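Local structure of glucose-6-phosphate isomerase (Thermus thermophilus, 1ZZG) at residues L46-E51 and G212-N217. The protein probably catalyses the reversible isomerization of glucose 6-phosphate to fructose 6-phosphate, a step of both glycolysis and gluconeogenesis. Residues are numbered along the deposited sequence; the frame is centred on the assembly and turned at random.
Sequences LPEDTE and GARKAN
The amide nitrogen of N217 is gripped on the loop side by two acceptors: the carbonyl oxygen of M44, just ahead of 46-51, and a water that takes its N-H at 2.9 Å from ND2. That water donates in turn to E48, lying 3.1 Å from OE2, and so bridges the 3-10 turn at 46-48 to helix 206-221. In this phosphoglucose isomerase, a member of the SIS clan, the contact lays the loop leading into helix 52-61 against one side of helix 206-221. The other end of the N217 amide points to helix 371-391, where OD1 accepts from W383 NE1 and Q379 NE2, so partners at both ends fix the amide's rotation. The ring of P47 lies against helix 206-221, its CG 3.6 Å from the methyl CB of A213 and 3.8 Å from N217 ND2; the ring also touches Q379, and both P47 and A213 are buried. R214 spans the more exposed side. With CG anti to the backbone N (chi1 -168°), its chain runs extended until chi3 turns the guanidinium toward the turn. There NH2 donates to P47 O at 3.3 Å, a long but fairly straight bond (162° at the hydrogen) made at the guanidinium edge. E48 OE1 lies over one face of the same group, the carboxylate and guanidinium planes only 12° apart. OE1 stands 3.6 Å from R214 NE but well out of the guanidinium plane, so this long salt bridge is electrostatic and not a hydrogen bond. Nearer the R214 backbone, E48 OE2 packs against the aliphatic chain, 3.6 Å from R214 CD.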
loop_
_atom_site.group_PDB
_atom_site.type_symbol
_atom_site.label_atom_id
_atom_site.label_comp_id
_atom_site.label_asym_id
_atom_site.label_seq_id
_atom_site.Cartn_x
_atom_site.Cartn_y
_atom_site.Cartn_z
ATOM N N LEU A 46 -0.293 25.326 11.529
ATOM C CA LEU A 46 0.124 25.323 10.131
ATOM C C LEU A 46 -0.915 25.901 9.165
ATOM O O LEU A 46 -0.558 26.587 8.208
ATOM C CB LEU A 46 0.499 23.905 9.689
ATOM C CG LEU A 46 1.747 23.310 10.342
ATOM C CD1 LEU A 46 1.909 21.864 9.886
ATOM C CD2 LEU A 46 2.978 24.132 9.969
ATOM N N PRO A 47 -2.213 25.637 9.400
ATOM C CA PRO A 47 -3.236 26.175 8.491
ATOM C C PRO A 47 -3.313 27.704 8.499
ATOM O O PRO A 47 -3.825 28.310 7.556
ATOM C CB PRO A 47 -4.532 25.539 9.003
ATOM C CG PRO A 47 -4.063 24.267 9.681
ATOM C CD PRO A 47 -2.822 24.737 10.396
ATOM N N GLU A 48 -2.805 28.324 9.560
ATOM C CA GLU A 48 -2.847 29.777 9.668
ATOM C C GLU A 48 -1.557 30.472 9.237
ATOM O O GLU A 48 -1.406 31.679 9.412
ATOM C CB GLU A 48 -3.221 30.182 11.097
ATOM C CG GLU A 48 -4.649 29.800 11.476
ATOM C CD GLU A 48 -5.707 30.699 10.838
ATOM O OE1 GLU A 48 -5.400 31.410 9.858
ATOM O OE2 GLU A 48 -6.860 30.688 11.317
ATOM N N ASP A 49 -0.628 29.715 8.669
ATOM C CA ASP A 49 0.618 30.307 8.203
ATOM C C ASP A 49 0.396 30.770 6.763
ATOM O O ASP A 49 0.615 30.012 5.821
ATOM C CB ASP A 49 1.753 29.280 8.255
ATOM C CG ASP A 49 3.098 29.878 7.875
ATOM O OD1 ASP A 49 3.118 30.865 7.103
ATOM O OD2 ASP A 49 4.135 29.358 8.333
ATOM N N THR A 50 -0.049 32.010 6.590
ATOM C CA THR A 50 -0.304 32.538 5.248
ATOM C C THR A 50 0.896 33.262 4.662
ATOM O O THR A 50 0.758 34.082 3.753
ATOM C CB THR A 50 -1.504 33.507 5.238
ATOM O OG1 THR A 50 -1.462 34.337 6.405
ATOM C CG2 THR A 50 -2.812 32.738 5.197
ATOM N N GLU A 51 2.075 32.948 5.182
ATOM C CA GLU A 51 3.310 33.565 4.722
ATOM C C GLU A 51 4.186 32.513 4.041
ATOM O O GLU A 51 4.708 32.730 2.947
ATOM C CB GLU A 51 4.041 34.167 5.920
ATOM C CG GLU A 51 5.432 34.694 5.640
ATOM C CD GLU A 51 6.220 34.920 6.924
ATOM O OE1 GLU A 51 5.751 35.703 7.781
ATOM O OE2 GLU A 51 7.304 34.308 7.077
ATOM N N GLY A 212 -9.079 24.240 4.005
ATOM C CA GLY A 212 -9.815 23.068 4.448
ATOM C C GLY A 212 -9.344 22.628 5.821
ATOM O O GLY A 212 -10.153 22.229 6.660
ATOM N N ALA A 213 -8.036 22.700 6.060
ATOM C CA ALA A 213 -7.496 22.307 7.360
ATOM C C ALA A 213 -8.021 23.273 8.434
ATOM O O ALA A 213 -8.312 22.866 9.563
ATOM C CB ALA A 213 -5.959 22.316 7.331
ATOM N N ARG A 214 -8.148 24.546 8.073
ATOM C CA ARG A 214 -8.668 25.560 8.996
ATOM C C ARG A 214 -10.103 25.184 9.389
ATOM O O ARG A 214 -10.501 25.340 10.542
ATOM C CB ARG A 214 -8.656 26.937 8.323
ATOM C CG ARG A 214 -8.891 28.121 9.258
ATOM C CD ARG A 214 -8.678 29.429 8.499
ATOM N NE ARG A 214 -7.466 29.352 7.689
ATOM C CZ ARG A 214 -7.290 29.988 6.535
ATOM N NH1 ARG A 214 -8.250 30.763 6.050
ATOM N NH2 ARG A 214 -6.166 29.823 5.851
ATOM N N LYS A 215 -10.878 24.689 8.426
ATOM C CA LYS A 215 -12.251 24.285 8.711
ATOM C C LYS A 215 -12.240 23.179 9.766
ATOM O O LYS A 215 -13.055 23.186 10.685
ATOM C CB LYS A 215 -12.936 23.780 7.440
ATOM C CG LYS A 215 -13.023 24.823 6.327
ATOM C CD LYS A 215 -13.792 26.064 6.769
ATOM C CE LYS A 215 -15.251 25.748 7.069
ATOM N NZ LYS A 215 -16.022 26.960 7.487
ATOM N N ALA A 216 -11.317 22.230 9.623
ATOM C CA ALA A 216 -11.191 21.135 10.578
ATOM C C ALA A 216 -10.881 21.714 11.961
ATOM O O ALA A 216 -11.437 21.265 12.968
ATOM C CB ALA A 216 -10.083 20.181 10.144
ATOM N N ASN A 217 -9.996 22.711 12.012
ATOM C CA ASN A 217 -9.666 23.341 13.294
ATOM C C ASN A 217 -10.951 23.873 13.929
ATOM O O ASN A 217 -11.143 23.778 15.133
ATOM C CB ASN A 217 -8.685 24.500 13.111
ATOM C CG ASN A 217 -7.253 24.035 12.919
ATOM O OD1 ASN A 217 -6.938 22.850 13.077
ATOM N ND2 ASN A 217 -6.372 24.974 12.592
HETATM O O HOH W 1 -7.199 27.740 12.302
#